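Local coordinates for protein RavA (Legionella pneumophila str. Paris, PDB 6WO6) that is of uncertain molecular function but is a Legionella effector linked to cell invasion, probably acting inside the infected host, at residues 193-198 / 234-239; 228-233 / 253-258; 92-97 / 103-108; 178-181 / 187-190. The protein carries 2 engineered substitutions. One frame throughout, in Å; residues are numbered along the deposited sequence.

Contact 1. Residues 193-198 / 234-239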
# COMPACT_ATOMS: atom_id res chain seq x y z
N ARG A 193 10.64 16.14 0.36
CA ARG A 193 10.88 16.28 1.79
C ARG A 193 10.05 15.30 2.60
O ARG A 193 10.46 14.90 3.70
CB ARG A 193 10.59 17.72 2.23
N GLU A 194 8.90 14.88 2.08
CA GLU A 194 8.02 13.95 2.76
C GLU A 194 8.39 12.49 2.54
O GLU A 194 7.63 11.61 2.94
CB GLU A 194 6.57 14.17 2.32
CG GLU A 194 6.33 15.47 1.56
CD GLU A 194 6.45 16.70 2.44
OE1 GLU A 194 6.16 16.60 3.65
OE2 GLU A 194 6.85 17.77 1.92
N PHE A 195 9.54 12.22 1.91
CA PHE A 195 9.91 10.84 1.63
C PHE A 195 10.21 10.10 2.92
O PHE A 195 11.03 10.54 3.73
CB PHE A 195 11.13 10.78 0.70
CG PHE A 195 11.55 9.38 0.37
CD1 PHE A 195 10.97 8.70 -0.69
CD2 PHE A 195 12.50 8.72 1.14
CE1 PHE A 195 11.35 7.40 -0.99
CE2 PHE A 195 12.87 7.43 0.85
CZ PHE A 195 12.30 6.77 -0.21
N LYS A 196 9.56 8.95 3.10
CA LYS A 196 9.70 8.14 4.30
C LYS A 196 9.94 6.70 3.88
O LYS A 196 9.01 6.02 3.40
CB LYS A 196 8.46 8.26 5.19
CG LYS A 196 8.28 9.67 5.75
CD LYS A 196 6.87 9.92 6.25
CE LYS A 196 6.71 11.38 6.65
NZ LYS A 196 5.29 11.76 6.85
N ILE A 197 11.17 6.23 4.05
CA ILE A 197 11.54 4.89 3.60
C ILE A 197 10.73 3.83 4.33
O ILE A 197 10.35 2.80 3.75
CB ILE A 197 13.06 4.67 3.77
CG1 ILE A 197 13.46 3.26 3.33
CG2 ILE A 197 13.48 4.92 5.21
CD1 ILE A 197 13.25 3.02 1.85
N ASP A 198 10.43 4.06 5.61
CA ASP A 198 9.68 3.07 6.38
C ASP A 198 8.23 3.00 5.92
O ASP A 198 7.63 1.92 5.97
CB ASP A 198 9.77 3.37 7.88
CG ASP A 198 9.22 4.74 8.24
OD1 ASP A 198 9.54 5.72 7.54
OD2 ASP A 198 8.48 4.83 9.24
N VAL A 234 18.96 5.13 -6.21
CA VAL A 234 19.24 3.70 -6.30
C VAL A 234 19.21 3.05 -4.91
O VAL A 234 18.67 1.95 -4.74
CB VAL A 234 20.58 3.46 -7.01
CG1 VAL A 234 20.94 1.99 -7.02
CG2 VAL A 234 20.51 3.99 -8.44
N MET A 235 19.80 3.72 -3.91
CA MET A 235 19.80 3.17 -2.56
C MET A 235 18.39 3.05 -2.02
O MET A 235 18.05 2.06 -1.37
CB MET A 235 20.67 4.02 -1.64
CG MET A 235 22.14 4.04 -1.99
SD MET A 235 22.88 2.39 -2.06
CE MET A 235 23.42 2.19 -0.37
N LYS A 236 17.54 4.04 -2.29
CA LYS A 236 16.16 3.97 -1.81
C LYS A 236 15.39 2.84 -2.48
O LYS A 236 14.65 2.10 -1.82
CB LYS A 236 15.46 5.31 -2.02
CG LYS A 236 15.88 6.34 -0.98
CD LYS A 236 15.48 7.76 -1.35
CE LYS A 236 15.95 8.74 -0.29
NZ LYS A 236 15.69 10.15 -0.68
N ILE A 237 15.57 2.67 -3.80
CA ILE A 237 14.91 1.57 -4.50
C ILE A 237 15.36 0.23 -3.91
O ILE A 237 14.54 -0.63 -3.57
CB ILE A 237 15.18 1.64 -6.01
CG1 ILE A 237 14.55 2.90 -6.60
CG2 ILE A 237 14.64 0.40 -6.70
CD1 ILE A 237 15.01 3.21 -8.00
N LYS A 238 16.68 0.05 -3.75
CA LYS A 238 17.17 -1.17 -3.11
C LYS A 238 16.70 -1.27 -1.66
O LYS A 238 16.72 -2.36 -1.08
CB LYS A 238 18.70 -1.23 -3.18
CG LYS A 238 19.22 -1.95 -4.42
CD LYS A 238 20.11 -1.05 -5.26
CE LYS A 238 21.58 -1.30 -4.98
NZ LYS A 238 22.04 -2.62 -5.49
N GLY A 239 16.28 -0.16 -1.07
CA GLY A 239 15.76 -0.18 0.28
C GLY A 239 14.35 -0.73 0.38
O GLY A 239 14.07 -1.52 1.29

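Contact 2. Residues 228-233 / 253-258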
# COMPACT_ATOMS: atom_id res chain seq x y z
N GLU A 228 23.66 14.30 -8.72
CA GLU A 228 23.94 14.10 -7.30
C GLU A 228 22.88 13.25 -6.61
O GLU A 228 23.12 12.78 -5.49
CB GLU A 228 24.08 15.45 -6.59
CG GLU A 228 22.80 16.28 -6.57
CD GLU A 228 22.90 17.54 -7.42
OE1 GLU A 228 23.29 17.42 -8.60
OE2 GLU A 228 22.59 18.63 -6.90
N ASN A 229 21.73 13.04 -7.23
CA ASN A 229 20.63 12.29 -6.63
C ASN A 229 20.57 10.83 -7.09
O ASN A 229 19.72 10.08 -6.61
CB ASN A 229 19.29 12.96 -6.94
CG ASN A 229 19.22 14.39 -6.45
OD1 ASN A 229 20.04 14.83 -5.66
ND2 ASN A 229 18.22 15.13 -6.93
N ARG A 230 21.45 10.42 -8.02
CA ARG A 230 21.31 9.10 -8.64
C ARG A 230 21.60 7.99 -7.64
O ARG A 230 20.83 7.02 -7.53
CB ARG A 230 22.24 9.00 -9.85
CG ARG A 230 21.94 10.02 -10.95
CD ARG A 230 22.45 9.55 -12.30
NE ARG A 230 23.68 10.21 -12.71
CZ ARG A 230 23.77 11.05 -13.74
NH1 ARG A 230 22.69 11.33 -14.47
NH2 ARG A 230 24.93 11.61 -14.05
N THR A 231 22.72 8.09 -6.92
CA THR A 231 23.03 7.11 -5.89
C THR A 231 21.92 7.04 -4.85
O THR A 231 21.56 5.94 -4.39
CB THR A 231 24.36 7.46 -5.21
OG1 THR A 231 25.39 7.57 -6.21
CG2 THR A 231 24.75 6.39 -4.21
N ASP A 232 21.36 8.19 -4.47
CA ASP A 232 20.30 8.22 -3.47
C ASP A 232 19.05 7.49 -3.97
O ASP A 232 18.45 6.69 -3.24
CB ASP A 232 19.97 9.67 -3.13
CG ASP A 232 18.81 9.81 -2.17
OD1 ASP A 232 18.99 9.47 -0.98
OD2 ASP A 232 17.73 10.25 -2.61
N VAL A 233 18.66 7.75 -5.22
CA VAL A 233 17.52 7.05 -5.81
C VAL A 233 17.75 5.55 -5.81
O VAL A 233 16.86 4.76 -5.46
CB VAL A 233 17.25 7.58 -7.24
CG1 VAL A 233 16.22 6.72 -7.94
CG2 VAL A 233 16.80 9.03 -7.19
N SER A 253 20.54 0.04 -15.10
CA SER A 253 20.99 -0.09 -16.48
C SER A 253 20.72 1.18 -17.29
O SER A 253 21.50 1.52 -18.18
CB SER A 253 20.34 -1.30 -17.15
OG SER A 253 19.18 -0.91 -17.87
N ALA A 254 19.64 1.90 -16.98
CA ALA A 254 19.37 3.15 -17.68
C ALA A 254 20.39 4.22 -17.30
O ALA A 254 20.86 4.98 -18.16
CB ALA A 254 17.95 3.63 -17.39
N PHE A 255 20.73 4.31 -16.01
CA PHE A 255 21.82 5.20 -15.61
C PHE A 255 23.11 4.84 -16.33
O PHE A 255 23.84 5.72 -16.82
CB PHE A 255 22.02 5.15 -14.10
CG PHE A 255 20.97 5.89 -13.31
CD1 PHE A 255 20.40 7.05 -13.81
CD2 PHE A 255 20.57 5.43 -12.07
CE1 PHE A 255 19.44 7.74 -13.09
CE2 PHE A 255 19.61 6.11 -11.34
CZ PHE A 255 19.04 7.27 -11.85
N ALA A 256 23.42 3.54 -16.41
CA ALA A 256 24.63 3.10 -17.10
C ALA A 256 24.60 3.49 -18.57
O ALA A 256 25.62 3.91 -19.13
CB ALA A 256 24.80 1.59 -16.95
N LEU A 257 23.44 3.36 -19.22
CA LEU A 257 23.33 3.71 -20.63
C LEU A 257 23.53 5.20 -20.84
O LEU A 257 24.17 5.62 -21.81
CB LEU A 257 21.98 3.27 -21.19
CG LEU A 257 21.68 3.76 -22.61
CD1 LEU A 257 22.69 3.20 -23.60
CD2 LEU A 257 20.27 3.41 -23.02
N ARG A 258 22.97 6.03 -19.95
CA ARG A 258 23.22 7.47 -20.05
C ARG A 258 24.70 7.79 -19.88
O ARG A 258 25.25 8.63 -20.61
CB ARG A 258 22.38 8.23 -19.02
CG ARG A 258 22.92 9.62 -18.72
CD ARG A 258 21.81 10.63 -18.54
NE ARG A 258 22.33 11.91 -18.09
CZ ARG A 258 21.58 13.00 -17.92
NH1 ARG A 258 20.28 12.97 -18.18
NH2 ARG A 258 22.14 14.13 -17.50

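Contact 3. Residues 92-97 / 103-108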
# COMPACT_ATOMS: atom_id res chain seq x y z
N ILE A 92 -13.62 -5.91 10.95
CA ILE A 92 -12.95 -7.00 10.24
C ILE A 92 -13.43 -7.09 8.79
O ILE A 92 -12.67 -7.51 7.91
CB ILE A 92 -13.15 -8.32 11.01
CG1 ILE A 92 -12.05 -8.46 12.08
CG2 ILE A 92 -13.17 -9.53 10.09
CD1 ILE A 92 -10.65 -8.31 11.53
N SER A 93 -14.67 -6.68 8.51
CA SER A 93 -15.16 -6.69 7.14
C SER A 93 -14.41 -5.71 6.24
O SER A 93 -14.61 -5.75 5.02
CB SER A 93 -16.66 -6.39 7.11
OG SER A 93 -16.93 -5.10 7.63
N LEU A 94 -13.57 -4.84 6.80
CA LEU A 94 -12.67 -4.05 5.97
C LEU A 94 -11.65 -4.93 5.27
O LEU A 94 -11.24 -4.62 4.14
CB LEU A 94 -11.96 -2.99 6.82
CG LEU A 94 -12.81 -1.91 7.49
CD1 LEU A 94 -11.96 -1.06 8.41
CD2 LEU A 94 -13.50 -1.05 6.45
N LEU A 95 -11.25 -6.03 5.90
CA LEU A 95 -10.30 -6.98 5.33
C LEU A 95 -10.98 -8.14 4.60
O LEU A 95 -10.30 -9.08 4.19
CB LEU A 95 -9.38 -7.54 6.42
CG LEU A 95 -8.41 -6.57 7.08
CD1 LEU A 95 -7.58 -7.28 8.13
CD2 LEU A 95 -7.51 -5.92 6.03
N ASP A 96 -12.30 -8.09 4.44
CA ASP A 96 -13.02 -9.16 3.76
C ASP A 96 -12.68 -9.16 2.28
O ASP A 96 -12.93 -8.15 1.60
CB ASP A 96 -14.52 -8.99 3.97
CG ASP A 96 -15.33 -10.13 3.37
OD1 ASP A 96 -14.76 -11.22 3.16
OD2 ASP A 96 -16.53 -9.92 3.10
N PRO A 97 -12.11 -10.23 1.74
CA PRO A 97 -11.82 -10.25 0.29
C PRO A 97 -13.06 -10.10 -0.57
O PRO A 97 -12.98 -9.49 -1.65
CB PRO A 97 -11.16 -11.62 0.09
CG PRO A 97 -10.63 -12.00 1.43
CD PRO A 97 -11.61 -11.44 2.42
N HIS A 103 -13.86 1.57 1.78
CA HIS A 103 -13.95 3.02 1.91
C HIS A 103 -15.40 3.49 1.84
O HIS A 103 -15.76 4.48 2.48
CB HIS A 103 -13.12 3.69 0.83
CG HIS A 103 -13.61 3.42 -0.56
ND1 HIS A 103 -13.28 2.27 -1.25
CD2 HIS A 103 -14.42 4.13 -1.38
CE1 HIS A 103 -13.86 2.29 -2.44
NE2 HIS A 103 -14.55 3.41 -2.54
N SER A 104 -16.23 2.81 1.05
CA SER A 104 -17.65 3.14 1.01
C SER A 104 -18.28 2.95 2.38
O SER A 104 -18.98 3.84 2.88
CB SER A 104 -18.37 2.27 -0.03
OG SER A 104 -18.01 2.65 -1.35
N MET A 105 -18.03 1.81 3.01
CA MET A 105 -18.55 1.56 4.35
C MET A 105 -18.07 2.62 5.34
O MET A 105 -18.82 3.04 6.23
CB MET A 105 -18.15 0.16 4.81
CG MET A 105 -18.11 -0.04 6.32
SD MET A 105 -17.84 -1.76 6.76
CE MET A 105 -16.75 -2.29 5.44
N ILE A 106 -16.82 3.08 5.19
CA ILE A 106 -16.32 4.10 6.10
C ILE A 106 -16.96 5.46 5.82
O ILE A 106 -17.20 6.24 6.75
CB ILE A 106 -14.78 4.15 6.04
CG1 ILE A 106 -14.20 2.81 6.49
CG2 ILE A 106 -14.23 5.30 6.87
CD1 ILE A 106 -12.81 2.89 7.06
N LEU A 107 -17.27 5.75 4.56
CA LEU A 107 -17.84 7.04 4.19
C LEU A 107 -19.35 7.09 4.41
O LEU A 107 -19.88 8.14 4.77
CB LEU A 107 -17.52 7.37 2.73
CG LEU A 107 -16.06 7.64 2.38
CD1 LEU A 107 -15.91 7.88 0.89
CD2 LEU A 107 -15.55 8.82 3.18
N GLU A 108 -20.04 5.98 4.18
CA GLU A 108 -21.49 5.88 4.37
C GLU A 108 -21.91 6.01 5.83
O GLU A 108 -23.09 5.79 6.13
CB GLU A 108 -22.00 4.55 3.81
CG GLU A 108 -21.99 4.47 2.29
CD GLU A 108 -22.09 3.04 1.79
OE1 GLU A 108 -22.10 2.11 2.63
OE2 GLU A 108 -22.17 2.85 0.56

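Contact 4. Residues 178-181 / 187-190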
# COMPACT_ATOMS: atom_id res chain seq x y z
N GLU A 178 1.50 7.81 -7.59
CA GLU A 178 0.66 8.13 -8.76
C GLU A 178 1.05 9.47 -9.34
O GLU A 178 1.13 9.59 -10.56
CB GLU A 178 -0.77 8.34 -8.28
CG GLU A 178 -1.61 7.10 -8.26
CD GLU A 178 -3.05 7.38 -7.86
OE1 GLU A 178 -3.31 8.47 -7.32
OE2 GLU A 178 -3.90 6.50 -8.09
N ARG A 179 1.24 10.47 -8.49
CA ARG A 179 1.54 11.79 -9.06
C ARG A 179 3.01 11.95 -9.43
O ARG A 179 3.33 12.68 -10.37
CB ARG A 179 1.12 12.89 -8.08
N LEU A 180 3.92 11.29 -8.71
CA LEU A 180 5.35 11.51 -8.90
C LEU A 180 6.04 10.36 -9.61
O LEU A 180 6.62 10.55 -10.68
CB LEU A 180 6.02 11.79 -7.55
CG LEU A 180 5.51 13.02 -6.80
CD1 LEU A 180 6.43 13.36 -5.63
CD2 LEU A 180 5.36 14.20 -7.75
N LEU A 181 6.00 9.15 -9.04
CA LEU A 181 6.77 8.04 -9.60
C LEU A 181 6.30 7.70 -11.02
O LEU A 181 7.13 7.46 -11.91
CB LEU A 181 6.66 6.81 -8.70
CG LEU A 181 7.59 5.65 -9.08
CD1 LEU A 181 9.03 6.12 -9.16
CD2 LEU A 181 7.46 4.51 -8.07
N ASP A 187 11.94 11.43 -10.29
CA ASP A 187 12.98 11.66 -9.29
C ASP A 187 12.44 12.42 -8.09
O ASP A 187 12.99 12.31 -6.98
CB ASP A 187 14.14 12.43 -9.91
CG ASP A 187 13.70 13.73 -10.57
OD1 ASP A 187 12.89 13.66 -11.52
OD2 ASP A 187 14.16 14.81 -10.14
N GLN A 188 11.37 13.20 -8.28
CA GLN A 188 10.79 13.95 -7.17
C GLN A 188 10.13 13.04 -6.15
O GLN A 188 10.00 13.42 -4.98
CB GLN A 188 9.80 14.98 -7.71
CG GLN A 188 10.45 16.07 -8.55
CD GLN A 188 9.44 16.96 -9.24
OE1 GLN A 188 8.26 16.62 -9.35
NE2 GLN A 188 9.89 18.12 -9.71
N PHE A 189 9.72 11.84 -6.56
CA PHE A 189 9.24 10.86 -5.59
C PHE A 189 10.28 10.59 -4.52
O PHE A 189 9.95 10.41 -3.34
CB PHE A 189 8.86 9.56 -6.31
CG PHE A 189 8.35 8.48 -5.39
CD1 PHE A 189 7.00 8.41 -5.07
CD2 PHE A 189 9.22 7.54 -4.85
CE1 PHE A 189 6.53 7.42 -4.22
CE2 PHE A 189 8.74 6.55 -4.00
CZ PHE A 189 7.40 6.50 -3.69
N PHE A 190 11.55 10.57 -4.92
CA PHE A 190 12.65 10.28 -4.00
C PHE A 190 13.23 11.53 -3.36
O PHE A 190 13.69 11.47 -2.21
CB PHE A 190 13.75 9.52 -4.74
CG PHE A 190 13.29 8.23 -5.35
CD1 PHE A 190 12.68 8.22 -6.60
CD2 PHE A 190 13.46 7.03 -4.69
CE1 PHE A 190 12.25 7.03 -7.17
CE2 PHE A 190 13.03 5.84 -5.25
CZ PHE A 190 12.43 5.84 -6.49

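Contact 1. Residues 193-198 / 234-239
A cation-pi pair between Phe-195, in the turn leading into helix 197-202, and Lys-236 of helix 230-240 ties these two elements together at the surface. The lysine chain, extended beyond CG, runs over one face of the phenyl ring, the two side chains sliding past each other in opposite directions. Contact is made along much of the lysine: CG lies near Phe-195 CZ, CD approaches Phe-195 CE2 to 3.4 Å, and CE sits 3.5 Å from the same CE2. Farther out, Lys-236 NZ stands 4.4 Å from the ring centroid and 27° off the ring normal, so the ammonium lies off-centre over the ring while the methylenes make the closer approaches. Phe-195 reaches across with its CG anti to the backbone N (chi1 -179°).

The fold here is all-helical, and the contact joins the start of one short helix to the side of a longer one. Lys-196 occupies the N-cap position of helix 197-202, and in the first turn of that helix Ile-197 adds a second, lighter touch. Its CD1 comes 4.0 Å from Lys-236 O and 4.2 Å from Gly-239 C, so the methyl meets the helix backbone. Lys-236 NZ has stronger partners than the ring: a salt bridge to Asp-232 OD2, about one turn earlier on its own helix, and a hydrogen bond to Phe-190 O. These two oxygens hold the ammonium beside the phenyl ring, and the ring also packs against Phe-189.

Contact 2. Residues 228-233 / 253-258
Arg-230 and Phe-255 meet with the arginine's aliphatic part laid over one face of the ring. The closest atom, Arg-230 CD, rides 3.5 Å above the plane of the Phe-255 ring and is displaced toward the rim, on the side of CD1 and CE1. It lies 3.9 Å from the Phe-255 ring centroid and 25° off the normal, a CH-pi contact. Arg-230 CG follows at 4.0 Å from Phe-255 CE1, while CB is near CZ and CE2. The chain bends about its CG-CD bond (chi3 -104°), which carries the guanidinium away from the face, and the planes of guanidinium and ring stand 58° apart.

Arg-230 lies at the start of helix 230-240 and Phe-255 in the middle of helix 246-265; these successive helices form a hairpin of the all-helical fold, and the pair spans its two arms. Arg-258, one turn after Phe-255, crosses Arg-230 at about a right angle. Arg-230 NH1 comes over one face of the Arg-258 guanidinium, 3.7 Å from Arg-258 NE, with the two guanidinium planes steeply inclined. This closeness of like charges is probably eased by Glu-262, whose OE2 forms a salt bridge with Arg-258 NE, and Arg-258 NH1 makes weak hydrogen bonds to the carbonyls of Ala-222 and Leu-223. Ala-222, on helix 214-224, also packs against Phe-255.

Contact 3. Residues 92-97 / 103-108
The chain leaves helix 77-92 through a turn closed by a hydrogen bond from Leu-95 N to Ile-92 O, and this brings Ser-93 and Leu-94 against helix 102-107, with the nearest CA atoms, those of Leu-94 and His-103, 8.3 Å apart. Met-105 and Leu-94 carry most of the contact. Met-105 has its CG anti to the backbone N (chi1 156°) and its chain bends at the thioether, which lets the terminal methyl meet two neighbours: Met-105 CE lies 3.6 Å from Leu-94 CD2 and 3.6 Å from Ser-93 OG. The sulfur, too, is beside the hydroxyl, with Met-105 SD 3.6 Å from Ser-93 OG, but the hydrogen bonds of that oxygen run back to the carbonyls of Arg-90 and Lys-89. Leu-94 crosses Met-105 obliquely and Ile-106 at about a right angle; its CD2 branch touches both, standing 3.9 Å from Ile-106 CG1. The packing, mostly apolar, sets the segment that follows helix 77-92 against helix 102-107. Helix 131-141 packs against this patch, its Ile-134 meeting Leu-94 and its Leu-138 meeting Ile-106, while Ile-154 of helix 147-157 also packs against Ile-106.

Contact 4. Residues 178-181 / 187-190
Leu-180 and Phe-189 meet through their first side-chain carbons, CB to CB at 3.8 Å, with Leu-180 CB at the edge of the phenyl ring and near its plane. The CD1 branch of Leu-180 reaches the backbone instead, 3.6 Å from Gln-188 O and 3.7 Å from Phe-189 N. CD2 comes only loosely toward Gln-188 OE1; the Leu-180 and Gln-188 side chains cross at about a right angle. The next residue, Leu-181, serves both phenylalanines: its CB is 4.0 Å from Phe-189 CD1, and its CG, anti to the backbone N (chi1 -171°), carries CD1 to 3.9 Å from Phe-190 CE1.

These residues lie where helix 162-181 ends in a wider pi-type turn and the chain passes through a short loop into a weakly bonded helical turn at about 188-190. The backbones come close here, the CA atoms of Leu-180 and Phe-189 being 5.1 Å apart. The two rings are also set against each other: Phe-189 CD2 lies 3.8 Å above the plane of the Phe-190 ring, over its centre, while Phe-190 CD1 sits at the edge of the Phe-189 ring and in its plane. Farther out, Phe-189 also rests on Asp-176 and Ile-177 of helix 162-181, and Phe-190 packs on Val-233, Ile-237 and Phe-240 of helix 230-240. At the start of the second segment, Asp-187 forms a salt bridge through OD2 with Arg-185 in the connecting loop.

How the contacts relate
Contacts 1, 2 and 4 form one continuous region, whereas contact 3 stands apart, with its nearest atoms about 12 Å from contact 4 and about 29 Å from contact 2. Contact 4 is buried and mainly apolar, without hydrogen bonds across it; contact 3 is partly buried and largely apolar, setting a loop after one helix against the next helix. Contacts 1 and 2 lie at the surface and share helix 230-240, and each lays a long basic side chain over a phenylalanine face. Val-234 of contact 1 packs on Phe-255 of contact 2, while contact 4 touches both surface contacts and so connects them to the interior.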